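Local coordinates for DUF3856 domain-containing protein (Chlorobium tepidum, PDB 2HR2) that is of unknown function but folds as a TPR-like alpha-alpha superhelix, a family architecture that in relatives commonly serves protein-protein recognition, at residues E65-G69 against L70-D74; N94-E97 against G98-W101; L110-G114 against L115-A119; K127-E130 against M131-R135; M146-A149 against I150-A154. One frame throughout, in Å; residues are numbered along the deposited sequence.

Contact 1 of 5, residues E65-G69 against L70-D74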
loop_
_atom_site.group_PDB
_atom_site.type_symbol
_atom_site.label_atom_id
_atom_site.label_comp_id
_atom_site.label_asym_id
_atom_site.label_seq_id
_atom_site.Cartn_x
_atom_site.Cartn_y
_atom_site.Cartn_z
ATOM N N GLU A 65 3.615 -2.392 1.662
ATOM C CA GLU A 65 4.165 -3.365 0.716
ATOM C C GLU A 65 5.619 -3.690 1.050
ATOM O O GLU A 65 6.023 -4.851 1.001
ATOM C CB GLU A 65 4.072 -2.845 -0.727
ATOM C CG GLU A 65 4.709 -3.780 -1.766
ATOM C CD GLU A 65 4.598 -3.281 -3.214
ATOM O OE1 GLU A 65 3.818 -2.331 -3.492
ATOM O OE2 GLU A 65 5.302 -3.862 -4.077
ATOM N N ALA A 66 6.403 -2.662 1.370
ATOM C CA ALA A 66 7.814 -2.848 1.708
ATOM C C ALA A 66 7.979 -3.664 2.987
ATOM O O ALA A 66 8.774 -4.602 3.033
ATOM C CB ALA A 66 8.507 -1.509 1.856
ATOM N N LEU A 67 7.223 -3.302 4.018
ATOM C CA LEU A 67 7.283 -3.995 5.299
ATOM C C LEU A 67 6.817 -5.447 5.190
ATOM O O LEU A 67 7.336 -6.326 5.890
ATOM C CB LEU A 67 6.459 -3.243 6.343
ATOM C CG LEU A 67 7.033 -1.879 6.742
ATOM C CD1 LEU A 67 6.008 -1.073 7.518
ATOM C CD2 LEU A 67 8.322 -2.029 7.545
ATOM N N ALA A 68 5.834 -5.694 4.327
ATOM C CA ALA A 68 5.354 -7.049 4.082
ATOM C C ALA A 68 6.476 -7.853 3.440
ATOM O O ALA A 68 6.697 -9.011 3.795
ATOM C CB ALA A 68 4.134 -7.024 3.168
ATOM N N GLY A 69 7.180 -7.222 2.500
ATOM C CA GLY A 69 8.318 -7.833 1.819
ATOM C C GLY A 69 9.433 -8.219 2.779
ATOM O O GLY A 69 10.071 -9.263 2.611
ATOM N N LEU A 70 9.659 -7.384 3.792
ATOM C CA LEU A 70 10.676 -7.651 4.808
ATOM C C LEU A 70 10.183 -8.606 5.900
ATOM O O LEU A 70 10.952 -8.989 6.776
ATOM C CB LEU A 70 11.136 -6.339 5.446
ATOM C CG LEU A 70 11.829 -5.339 4.517
ATOM C CD1 LEU A 70 11.957 -3.983 5.196
ATOM C CD2 LEU A 70 13.189 -5.852 4.062
ATOM N N ARG A 71 8.909 -8.990 5.835
ATOM C CA ARG A 71 8.268 -9.872 6.816
ATOM C C ARG A 71 8.181 -9.227 8.207
ATOM O O ARG A 71 8.215 -9.912 9.223
ATOM C CB ARG A 71 8.909 -11.270 6.827
ATOM C CG ARG A 71 8.898 -11.914 5.438
ATOM C CD ARG A 71 9.458 -13.327 5.424
ATOM N NE ARG A 71 8.656 -14.261 6.220
ATOM C CZ ARG A 71 7.497 -14.802 5.837
ATOM N NH1 ARG A 71 6.946 -14.510 4.659
ATOM N NH2 ARG A 71 6.867 -15.639 6.651
ATOM N N SER A 72 8.057 -7.899 8.217
ATOM C CA SER A 72 7.850 -7.114 9.429
ATOM C C SER A 72 6.350 -6.866 9.429
ATOM O O SER A 72 5.879 -5.762 9.167
ATOM C CB SER A 72 8.625 -5.799 9.359
ATOM O OG SER A 72 8.354 -4.994 10.492
ATOM N N PHE A 73 5.605 -7.917 9.735
ATOM C CA PHE A 73 4.149 -7.903 9.592
ATOM C C PHE A 73 3.355 -6.997 10.525
ATOM O O PHE A 73 2.316 -6.467 10.118
ATOM C CB PHE A 73 3.601 -9.330 9.664
ATOM C CG PHE A 73 4.148 -10.243 8.599
ATOM C CD1 PHE A 73 3.894 -9.995 7.256
ATOM C CD2 PHE A 73 4.896 -11.364 8.941
ATOM C CE1 PHE A 73 4.386 -10.839 6.266
ATOM C CE2 PHE A 73 5.389 -12.215 7.961
ATOM C CZ PHE A 73 5.133 -11.951 6.619
ATOM N N ASP A 74 3.813 -6.822 11.758
ATOM C CA ASP A 74 3.086 -5.969 12.689
ATOM C C ASP A 74 3.066 -4.526 12.173
ATOM O O ASP A 74 2.005 -3.909 12.094
ATOM C CB ASP A 74 3.677 -6.048 14.091
ATOM C CG ASP A 74 2.715 -5.548 15.161
ATOM O OD1 ASP A 74 1.563 -5.180 14.832
ATOM O OD2 ASP A 74 3.109 -5.537 16.347
#
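L67 and S72 meet on the packed side of this helix-to-helix turn, where L67 CD2 approaches S72 OG and CB, at 4.2 Å from the OG. CG of L67 lies beside its own backbone N (chi1 -68°), which sends the leucine branch past the turn toward S72. Backbone bonds fix the same side. S72 N donates to L67 O over 2.9 Å with the donor nearly along the C=O axis, and R71 N donates to A68 O over 3.0 Å from well above the carbonyl plane. With the positive phi of R71 (65°), these two bonds define a Schellman motif closing helix 52-69. One step earlier, L70 N reaches A66 O at 3.0 Å, and L70 CG settles 3.5 Å from that same oxygen. Helix 27-41 backs this half, with A31 against A66 and Y27 against L70. The solvent side is that of R71, which is exposed and whose CG comes no nearer than 4.0 Å to A68 O. Beside it the F73 ring, also covered by L110 and G114 of helix 97-114, brings CE1 obliquely to 3.8 Å from A68 O, while F73 CZ lies over one face of the R71 guanidinium, offset toward its rim. Since backbone N-H groups bonded to the carbonyls of A66, L67 and A68 hold the turn, its shape probably depends more on the positive phi of R71 than on any polar side chain.

Contact 2 of 5, residues N94-E97 against G98-W101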
loop_
_atom_site.group_PDB
_atom_site.type_symbol
_atom_site.label_atom_id
_atom_site.label_comp_id
_atom_site.label_asym_id
_atom_site.label_seq_id
_atom_site.Cartn_x
_atom_site.Cartn_y
_atom_site.Cartn_z
ATOM N N ASN A 94 -11.528 2.714 -9.987
ATOM C CA ASN A 94 -11.217 2.782 -11.421
ATOM C C ASN A 94 -10.254 3.892 -11.859
ATOM O O ASN A 94 -10.181 4.200 -13.040
ATOM C CB ASN A 94 -12.515 2.835 -12.232
ATOM C CG ASN A 94 -13.312 1.556 -12.122
ATOM O OD1 ASN A 94 -12.750 0.468 -12.029
ATOM N ND2 ASN A 94 -14.631 1.677 -12.151
ATOM N N GLN A 95 -9.522 4.487 -10.921
ATOM C CA GLN A 95 -8.510 5.492 -11.260
ATOM C C GLN A 95 -7.176 4.894 -10.885
ATOM O O GLN A 95 -7.156 3.856 -10.229
ATOM C CB GLN A 95 -8.765 6.816 -10.561
ATOM C CG GLN A 95 -10.136 7.373 -10.925
ATOM C CD GLN A 95 -10.203 8.885 -10.940
ATOM O OE1 GLN A 95 -9.186 9.576 -10.838
ATOM N NE2 GLN A 95 -11.410 9.409 -11.099
ATOM N N ASP A 96 -6.069 5.516 -11.289
ATOM C CA ASP A 96 -4.738 4.972 -10.959
ATOM C C ASP A 96 -4.612 4.660 -9.472
ATOM O O ASP A 96 -4.001 3.669 -9.087
ATOM C CB ASP A 96 -3.607 5.892 -11.406
ATOM C CG ASP A 96 -3.261 5.707 -12.865
ATOM O OD1 ASP A 96 -4.182 5.540 -13.697
ATOM O OD2 ASP A 96 -2.051 5.731 -13.174
ATOM N N GLU A 97 -5.200 5.537 -8.664
ATOM C CA GLU A 97 -5.327 5.397 -7.214
ATOM C C GLU A 97 -5.734 3.967 -6.798
ATOM O O GLU A 97 -5.226 3.435 -5.810
ATOM C CB GLU A 97 -6.406 6.403 -6.755
ATOM C CG GLU A 97 -6.554 6.626 -5.261
ATOM C CD GLU A 97 -7.694 7.592 -4.914
ATOM O OE1 GLU A 97 -8.858 7.319 -5.290
ATOM O OE2 GLU A 97 -7.435 8.610 -4.233
ATOM N N GLY A 98 -6.655 3.368 -7.555
ATOM C CA GLY A 98 -7.156 2.015 -7.300
ATOM C C GLY A 98 -6.102 0.927 -7.212
ATOM O O GLY A 98 -6.282 -0.058 -6.494
ATOM N N LYS A 99 -5.004 1.091 -7.945
ATOM C CA LYS A 99 -3.900 0.131 -7.898
ATOM C C LYS A 99 -3.268 0.102 -6.505
ATOM O O LYS A 99 -2.900 -0.962 -6.004
ATOM C CB LYS A 99 -2.846 0.454 -8.962
ATOM C CG LYS A 99 -3.370 0.292 -10.380
ATOM C CD LYS A 99 -2.297 0.473 -11.433
ATOM C CE LYS A 99 -1.786 1.898 -11.537
ATOM N NZ LYS A 99 -0.745 1.989 -12.607
ATOM N N LEU A 100 -3.146 1.271 -5.881
ATOM C CA LEU A 100 -2.609 1.355 -4.523
ATOM C C LEU A 100 -3.625 0.864 -3.482
ATOM O O LEU A 100 -3.228 0.362 -2.436
ATOM C CB LEU A 100 -2.125 2.774 -4.205
ATOM C CG LEU A 100 -0.905 3.255 -5.003
ATOM C CD1 LEU A 100 -0.593 4.717 -4.716
ATOM C CD2 LEU A 100 0.320 2.389 -4.715
ATOM N N TRP A 101 -4.919 1.016 -3.763
ATOM C CA TRP A 101 -5.965 0.527 -2.863
ATOM C C TRP A 101 -5.820 -0.995 -2.785
ATOM O O TRP A 101 -5.706 -1.558 -1.697
ATOM C CB TRP A 101 -7.356 0.870 -3.404
ATOM C CG TRP A 101 -8.511 0.678 -2.442
ATOM C CD1 TRP A 101 -8.515 -0.018 -1.263
ATOM C CD2 TRP A 101 -9.865 1.097 -2.657
ATOM N NE1 TRP A 101 -9.769 0.008 -0.701
ATOM C CE2 TRP A 101 -10.618 0.674 -1.542
ATOM C CE3 TRP A 101 -10.508 1.814 -3.674
ATOM C CZ2 TRP A 101 -11.974 0.939 -1.415
ATOM C CZ3 TRP A 101 -11.858 2.080 -3.545
ATOM C CH2 TRP A 101 -12.577 1.642 -2.424
#
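Backbone hydrogen bonds between 94-97 and 98-101 start with G98 N, which donates to Q95 O over 2.8 Å, and K99 N, which donates to D96 O over 3.0 Å; both bonds span three residues. E97 O then takes two N-H groups: W101 N, at 3.2 Å, and L100 N, whose bond is weak at an N-H...O angle of 126°. The spacing thus passes from three residues to four as the helix gets under way. Electrostatics come next. D96 and K99 run side by side, pointing the same way, and D96 OD2 stops 4.0 Å from K99 NZ, beyond salt-bridge range. Van der Waals contact comes from the lysine methylenes, which lie against the D96 carbonyl oxygen: K99 CB is 3.4 Å and CE 3.7 Å from D96 O, a bend at chi3 (-69°) folding the chain back over this oxygen. With an alanine at K99, the D96 carboxylate would probably lose its nearby positive charge and D96 O the methylenes lying over it. Outside partners fix other ends: E97 OE1 accepts from E92 N, Q95 O also accepts from R135 NH2, and the W101 ring meets F87 with planes about 15° apart. The arrangement is the opening turn of helix 97-114, where a loop feeds into the next helix of a TPR-like alpha-alpha superhelix.

Contact 3 of 5, residues L110-G114 against L115-A119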
loop_
_atom_site.group_PDB
_atom_site.type_symbol
_atom_site.label_atom_id
_atom_site.label_comp_id
_atom_site.label_asym_id
_atom_site.label_seq_id
_atom_site.Cartn_x
_atom_site.Cartn_y
_atom_site.Cartn_z
ATOM N N LEU A 110 -1.543 -10.314 3.633
ATOM C CA LEU A 110 -0.236 -10.922 3.893
ATOM C C LEU A 110 0.208 -10.714 5.336
ATOM O O LEU A 110 0.793 -11.610 5.937
ATOM C CB LEU A 110 0.842 -10.351 2.970
ATOM C CG LEU A 110 0.766 -10.593 1.461
ATOM C CD1 LEU A 110 1.889 -9.834 0.756
ATOM C CD2 LEU A 110 0.817 -12.079 1.130
ATOM N N ALA A 111 -0.061 -9.529 5.878
ATOM C CA ALA A 111 0.317 -9.205 7.248
ATOM C C ALA A 111 -0.464 -10.043 8.252
ATOM O O ALA A 111 0.121 -10.625 9.163
ATOM C CB ALA A 111 0.115 -7.722 7.519
ATOM N N LEU A 112 -1.783 -10.098 8.084
ATOM C CA LEU A 112 -2.635 -10.897 8.958
ATOM C C LEU A 112 -2.227 -12.362 8.915
ATOM O O LEU A 112 -2.190 -13.032 9.943
ATOM C CB LEU A 112 -4.102 -10.769 8.548
ATOM C CG LEU A 112 -4.770 -9.421 8.819
ATOM C CD1 LEU A 112 -6.076 -9.301 8.051
ATOM C CD2 LEU A 112 -4.989 -9.214 10.317
ATOM N N ASP A 113 -1.914 -12.844 7.716
ATOM C CA ASP A 113 -1.501 -14.227 7.521
ATOM C C ASP A 113 -0.158 -14.474 8.219
ATOM O O ASP A 113 0.016 -15.480 8.915
ATOM C CB ASP A 113 -1.409 -14.519 6.024
ATOM C CG ASP A 113 -1.195 -15.990 5.710
ATOM O OD1 ASP A 113 -1.266 -16.832 6.630
ATOM O OD2 ASP A 113 -0.970 -16.299 4.518
ATOM N N GLY A 114 0.775 -13.539 8.049
ATOM C CA GLY A 114 2.090 -13.623 8.684
ATOM C C GLY A 114 2.052 -13.592 10.207
ATOM O O GLY A 114 2.936 -14.136 10.861
ATOM N N LEU A 115 1.028 -12.952 10.767
ATOM C CA LEU A 115 0.843 -12.875 12.216
ATOM C C LEU A 115 0.053 -14.064 12.773
ATOM O O LEU A 115 -0.226 -14.115 13.969
ATOM C CB LEU A 115 0.131 -11.567 12.580
ATOM C CG LEU A 115 0.911 -10.279 12.293
ATOM C CD1 LEU A 115 -0.007 -9.074 12.363
ATOM C CD2 LEU A 115 2.090 -10.126 13.246
ATOM N N GLY A 116 -0.311 -15.018 11.917
ATOM C CA GLY A 116 -1.058 -16.202 12.343
ATOM C C GLY A 116 -2.550 -15.975 12.518
ATOM O O GLY A 116 -3.225 -16.784 13.145
ATOM N N ARG A 117 -3.061 -14.882 11.957
ATOM C CA ARG A 117 -4.477 -14.535 12.032
ATOM C C ARG A 117 -5.128 -14.884 10.696
ATOM O O ARG A 117 -5.610 -14.010 9.969
ATOM C CB ARG A 117 -4.638 -13.047 12.370
ATOM C CG ARG A 117 -4.186 -12.693 13.790
ATOM C CD ARG A 117 -3.838 -11.207 13.983
ATOM N NE ARG A 117 -4.946 -10.267 13.772
ATOM C CZ ARG A 117 -4.848 -8.941 13.917
ATOM N NH1 ARG A 117 -3.698 -8.368 14.272
ATOM N NH2 ARG A 117 -5.908 -8.170 13.701
ATOM N N GLY A 118 -5.127 -16.178 10.384
ATOM C CA GLY A 118 -5.671 -16.696 9.127
ATOM C C GLY A 118 -7.167 -16.519 8.932
ATOM O O GLY A 118 -7.625 -16.327 7.804
ATOM N N ALA A 119 -7.929 -16.583 10.024
ATOM C CA ALA A 119 -9.379 -16.396 9.967
ATOM C C ALA A 119 -9.747 -15.021 9.405
ATOM O O ALA A 119 -10.759 -14.882 8.722
ATOM C CB ALA A 119 -9.992 -16.579 11.349
#
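L115 folds back on A111 and L112 at a Schellman motif, the turn by which helix 97-114 ends and helix 118-134 of the alpha-alpha superhelix is approached. L115 N donates to A111 O over 3.0 Å, the donor tilted 20° from the carbonyl plane, and makes a second, weak bond to L112 O. The side chain of L115 lies along the last turn, its CG and CD1 both near A111 O; beyond the two segments it packs on F73 and L77 of helix 73-90. G116 follows with a positive phi of 80°, a value that by itself favours glycine. Its N-H reaches D113 O over 3.1 Å from above the carbonyl plane. R117, at the N-cap position, contributes the other bond of the motif, R117 N to L112 O at 2.9 Å, and its side chain makes the main contact between side chains. It crosses L112 obliquely, and the leucine's CD2 lies 3.4 Å above one face of the guanidinium, offset toward the rim, with R117 NE and CZ each 3.6 Å from it. The bend at chi3 (62°) turns the flat group over this methyl. Farther out, R117 NH2 makes a long, weak ion pair with E120, in the first turn of the new helix. G118 then begins that helix, its N held weakly at 3.4 Å from G116 O.

Contact 4 of 5, residues K127-E130 against M131-R135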
loop_
_atom_site.group_PDB
_atom_site.type_symbol
_atom_site.label_atom_id
_atom_site.label_comp_id
_atom_site.label_asym_id
_atom_site.label_seq_id
_atom_site.Cartn_x
_atom_site.Cartn_y
_atom_site.Cartn_z
ATOM N N LYS A 127 -11.223 -10.549 -0.994
ATOM C CA LYS A 127 -11.484 -9.153 -1.363
ATOM C C LYS A 127 -10.516 -8.672 -2.445
ATOM O O LYS A 127 -10.905 -7.897 -3.317
ATOM C CB LYS A 127 -11.400 -8.253 -0.113
ATOM C CG LYS A 127 -11.734 -6.766 -0.306
ATOM C CD LYS A 127 -13.219 -6.505 -0.560
ATOM C CE LYS A 127 -13.486 -5.008 -0.761
ATOM N NZ LYS A 127 -14.922 -4.700 -1.018
ATOM N N VAL A 128 -9.262 -9.126 -2.383
ATOM C CA VAL A 128 -8.265 -8.761 -3.388
ATOM C C VAL A 128 -8.717 -9.255 -4.760
ATOM O O VAL A 128 -8.689 -8.500 -5.732
ATOM C CB VAL A 128 -6.849 -9.316 -3.061
ATOM C CG1 VAL A 128 -5.893 -9.091 -4.223
ATOM C CG2 VAL A 128 -6.283 -8.661 -1.814
ATOM N N VAL A 129 -9.153 -10.509 -4.827
ATOM C CA VAL A 129 -9.611 -11.091 -6.086
ATOM C C VAL A 129 -10.856 -10.364 -6.591
ATOM O O VAL A 129 -10.949 -10.052 -7.772
ATOM C CB VAL A 129 -9.891 -12.607 -5.963
ATOM C CG1 VAL A 129 -10.438 -13.167 -7.281
ATOM C CG2 VAL A 129 -8.623 -13.359 -5.557
ATOM N N GLU A 130 -11.800 -10.089 -5.692
ATOM C CA GLU A 130 -13.033 -9.388 -6.059
ATOM C C GLU A 130 -12.761 -7.992 -6.630
ATOM O O GLU A 130 -13.377 -7.590 -7.615
ATOM C CB GLU A 130 -13.999 -9.319 -4.868
ATOM C CG GLU A 130 -14.645 -10.671 -4.527
ATOM C CD GLU A 130 -15.535 -10.628 -3.285
ATOM O OE1 GLU A 130 -15.159 -9.969 -2.288
ATOM O OE2 GLU A 130 -16.606 -11.275 -3.293
HETATM N N MSE A 131 -11.824 -7.268 -6.027
HETATM C CA MSE A 131 -11.473 -5.923 -6.499
HETATM C C MSE A 131 -10.790 -5.935 -7.861
HETATM O O MSE A 131 -11.025 -5.050 -8.678
HETATM C CB MSE A 131 -10.600 -5.196 -5.479
HETATM C CG MSE A 131 -11.352 -4.831 -4.213
HETATM SE SE MSE A 131 -10.192 -4.204 -2.801
HETATM C CE MSE A 131 -9.593 -2.528 -3.584
ATOM N N ILE A 132 -9.946 -6.935 -8.098
ATOM C CA ILE A 132 -9.269 -7.078 -9.386
ATOM C C ILE A 132 -10.305 -7.316 -10.492
ATOM O O ILE A 132 -10.185 -6.758 -11.588
ATOM C CB ILE A 132 -8.217 -8.212 -9.353
ATOM C CG1 ILE A 132 -7.044 -7.801 -8.465
ATOM C CG2 ILE A 132 -7.691 -8.519 -10.757
ATOM C CD1 ILE A 132 -6.101 -8.927 -8.124
ATOM N N GLU A 133 -11.311 -8.141 -10.208
ATOM C CA GLU A 133 -12.383 -8.387 -11.171
ATOM C C GLU A 133 -13.161 -7.110 -11.437
ATOM O O GLU A 133 -13.388 -6.736 -12.585
ATOM C CB GLU A 133 -13.385 -9.410 -10.653
ATOM C CG GLU A 133 -12.883 -10.811 -10.541
ATOM C CD GLU A 133 -13.924 -11.701 -9.920
ATOM O OE1 GLU A 133 -13.623 -12.308 -8.872
ATOM O OE2 GLU A 133 -15.060 -11.752 -10.442
ATOM N N GLU A 134 -13.564 -6.460 -10.349
ATOM C CA GLU A 134 -14.373 -5.248 -10.392
ATOM C C GLU A 134 -13.692 -4.101 -11.131
ATOM O O GLU A 134 -14.340 -3.367 -11.868
ATOM C CB GLU A 134 -14.691 -4.813 -8.955
ATOM C CG GLU A 134 -15.876 -3.868 -8.816
ATOM C CD GLU A 134 -16.184 -3.504 -7.364
ATOM O OE1 GLU A 134 -15.311 -3.690 -6.484
ATOM O OE2 GLU A 134 -17.309 -3.026 -7.105
ATOM N N ARG A 135 -12.387 -3.958 -10.938
ATOM C CA ARG A 135 -11.644 -2.870 -11.552
ATOM C C ARG A 135 -11.553 -2.980 -13.075
ATOM O O ARG A 135 -11.083 -3.989 -13.607
ATOM C CB ARG A 135 -10.238 -2.775 -10.941
ATOM C CG ARG A 135 -9.448 -1.551 -11.398
ATOM C CD ARG A 135 -8.146 -1.357 -10.627
ATOM N NE ARG A 135 -7.568 -0.042 -10.915
ATOM C CZ ARG A 135 -6.885 0.270 -12.014
ATOM N NH1 ARG A 135 -6.654 -0.626 -12.955
ATOM N NH2 ARG A 135 -6.423 1.496 -12.179
#
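The carboxylate of E133 is the flat side-chain group that meets V129: the two side chains cross, and OE1 comes to 3.7 Å from V129 CG1, with V129 O equally near that oxygen. The backbone carbonyls of 127-130 are flat as well, and each is met by an N-H lying 20 to 26° off its plane. Thus M131 N bonds K127 O at 2.9 Å, and I132 N, E133 N and E134 N donate in turn to V128 O, V129 O and E130 O. These four bonds, each spanning four residues, mark the last regular turns of helix 118-134, a late helix of the TPR-like superhelix, before R135 leaves helical geometry. Side chains extend the same four-residue spacing. V128 and I132 lie side by side, pointing the same way, with CG1 of the valine 3.9 Å from CD1 of the isoleucine. K127 and M131, a selenomethionine, cross at an angle, and SE sits 3.9 Å from K127 CG and 4.0 Å from K127 CE. The lysine leaves with CG anti to its backbone N and bends at chi2 (71°), which carries its methylenes alongside the selenium. M131 CG rests 3.2 Å from K127 O before the chain bends at chi3 and leads toward W101 and I102 of helix 97-114. V128 touches V105 of that helix, while V129 and I132 are turned to A149 and M146 of helix 142-157. E130 and E133 are exposed at the surface.

Contact 5 of 5, residues M146-A149 against I150-A154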
loop_
_atom_site.group_PDB
_atom_site.type_symbol
_atom_site.label_atom_id
_atom_site.label_comp_id
_atom_site.label_asym_id
_atom_site.label_seq_id
_atom_site.Cartn_x
_atom_site.Cartn_y
_atom_site.Cartn_z
HETATM N N MSE A 146 -3.315 -12.846 -7.280
HETATM C CA MSE A 146 -4.389 -13.832 -7.344
HETATM C C MSE A 146 -3.917 -15.238 -7.027
HETATM O O MSE A 146 -4.629 -15.988 -6.365
HETATM C CB MSE A 146 -5.065 -13.833 -8.703
HETATM C CG MSE A 146 -5.956 -12.638 -8.941
HETATM SE SE MSE A 146 -6.811 -12.753 -10.685
HETATM C CE MSE A 146 -5.247 -12.788 -11.870
ATOM N N GLU A 147 -2.726 -15.602 -7.499
ATOM C CA GLU A 147 -2.193 -16.935 -7.224
ATOM C C GLU A 147 -1.890 -17.112 -5.736
ATOM O O GLU A 147 -2.201 -18.153 -5.160
ATOM C CB GLU A 147 -0.964 -17.235 -8.080
ATOM C CG GLU A 147 -0.264 -18.525 -7.690
ATOM C CD GLU A 147 0.673 -19.018 -8.752
ATOM O OE1 GLU A 147 0.192 -19.293 -9.866
ATOM O OE2 GLU A 147 1.878 -19.166 -8.462
ATOM N N VAL A 148 -1.289 -16.101 -5.119
ATOM C CA VAL A 148 -1.020 -16.153 -3.691
ATOM C C VAL A 148 -2.344 -16.261 -2.935
ATOM O O VAL A 148 -2.492 -17.096 -2.048
ATOM C CB VAL A 148 -0.225 -14.916 -3.220
ATOM C CG1 VAL A 148 -0.234 -14.786 -1.701
ATOM C CG2 VAL A 148 1.195 -14.989 -3.741
ATOM N N ALA A 149 -3.305 -15.425 -3.312
ATOM C CA ALA A 149 -4.614 -15.406 -2.677
ATOM C C ALA A 149 -5.304 -16.758 -2.711
ATOM O O ALA A 149 -5.793 -17.229 -1.691
ATOM C CB ALA A 149 -5.501 -14.366 -3.346
ATOM N N ILE A 150 -5.322 -17.386 -3.879
ATOM C CA ILE A 150 -6.013 -18.658 -4.037
ATOM C C ILE A 150 -5.276 -19.805 -3.333
ATOM O O ILE A 150 -5.919 -20.684 -2.763
ATOM C CB ILE A 150 -6.317 -18.977 -5.541
ATOM C CG1 ILE A 150 -7.589 -19.805 -5.673
ATOM C CG2 ILE A 150 -5.144 -19.637 -6.254
ATOM C CD1 ILE A 150 -8.858 -18.992 -5.500
ATOM N N ASP A 151 -3.945 -19.789 -3.356
ATOM C CA ASP A 151 -3.168 -20.833 -2.686
ATOM C C ASP A 151 -3.325 -20.756 -1.173
ATOM O O ASP A 151 -3.485 -21.787 -0.522
ATOM C CB ASP A 151 -1.686 -20.770 -3.072
ATOM C CG ASP A 151 -1.438 -21.144 -4.533
ATOM O OD1 ASP A 151 -2.369 -21.649 -5.197
ATOM O OD2 ASP A 151 -0.302 -20.933 -5.019
ATOM N N ARG A 152 -3.301 -19.543 -0.621
ATOM C CA ARG A 152 -3.468 -19.342 0.817
ATOM C C ARG A 152 -4.890 -19.671 1.297
ATOM O O ARG A 152 -5.057 -20.310 2.340
ATOM C CB ARG A 152 -3.088 -17.903 1.200
ATOM C CG ARG A 152 -1.591 -17.564 1.092
ATOM C CD ARG A 152 -0.702 -18.540 1.857
ATOM N NE ARG A 152 -1.139 -18.719 3.241
ATOM C CZ ARG A 152 -0.690 -19.648 4.081
ATOM N NH1 ARG A 152 0.219 -20.540 3.713
ATOM N NH2 ARG A 152 -1.179 -19.696 5.309
ATOM N N ILE A 153 -5.904 -19.242 0.544
ATOM C CA ILE A 153 -7.290 -19.562 0.896
ATOM C C ILE A 153 -7.451 -21.087 1.005
ATOM O O ILE A 153 -8.158 -21.561 1.871
ATOM C CB ILE A 153 -8.317 -18.945 -0.093
ATOM C CG1 ILE A 153 -8.399 -17.431 0.115
ATOM C CG2 ILE A 153 -9.720 -19.534 0.123
ATOM C CD1 ILE A 153 -9.211 -16.698 -0.934
ATOM N N ALA A 154 -6.765 -21.857 0.163
ATOM C CA ALA A 154 -6.849 -23.325 0.222
ATOM C C ALA A 154 -6.056 -23.917 1.396
ATOM O O ALA A 154 -6.540 -24.815 2.085
ATOM C CB ALA A 154 -6.370 -23.931 -1.087
#
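E147 and D151 cross at an angle on the surface of helix 142-157, the closing helix of the alpha-alpha superhelix. Their carboxylate planes are 27° apart; D151 OD2 approaches the methylene E147 CG at 3.6 Å, while E147 OE2 and D151 OD2 are 4.4 Å apart, so like charges sit close and probably repel one another. D151 CG lies beside its own backbone N (chi1 -68°), which keeps the carboxylate back over the preceding turn, near E147 O. Replacing D151 by an alanine would remove the group beside E147 CG and would probably leave the glutamate freer to turn. On another side of the helix, V148 and R152 also cross, CG1 of the valine reaching CG of the arginine at 4.2 Å. Bends at chi2 and chi3 lead the arginine away from V148, and its NE forms a salt bridge with D113 OD2 on helix 97-114. A149 is buried, with F125 and V129 of helix 118-134 against it. Behind all these pairs run regular bonds spanning four residues, among them D151 N to E147 O at 3.0 Å and R152 N to V148 O at 2.9 Å, the latter with an N-H...O angle of 165°.

The five contacts follow one another in series along the chain, each closing before the next opens. Contacts 1 and 3 are helix-ending turns whose centres lie about 12 Å apart, joined where the F73 ring packs on L110 and G114. Contact 2 opens helix 97-114, whose far end enters contact 3, about 24 Å away between centres. Contacts 3 and 4 likewise occupy the two ends of helix 118-134, and contacts 2 and 4 touch, W101 CG meeting M131 CE. Contact 5, on helix 142-157, adjoins contact 4 through V129 and A149, and also contact 3, at about 14 and 13 Å between centres. Helices 97-114 and 118-134 are thus joined at both ends, and helix 142-157 packs against both, consistent with a TPR-like alpha-alpha superhelix.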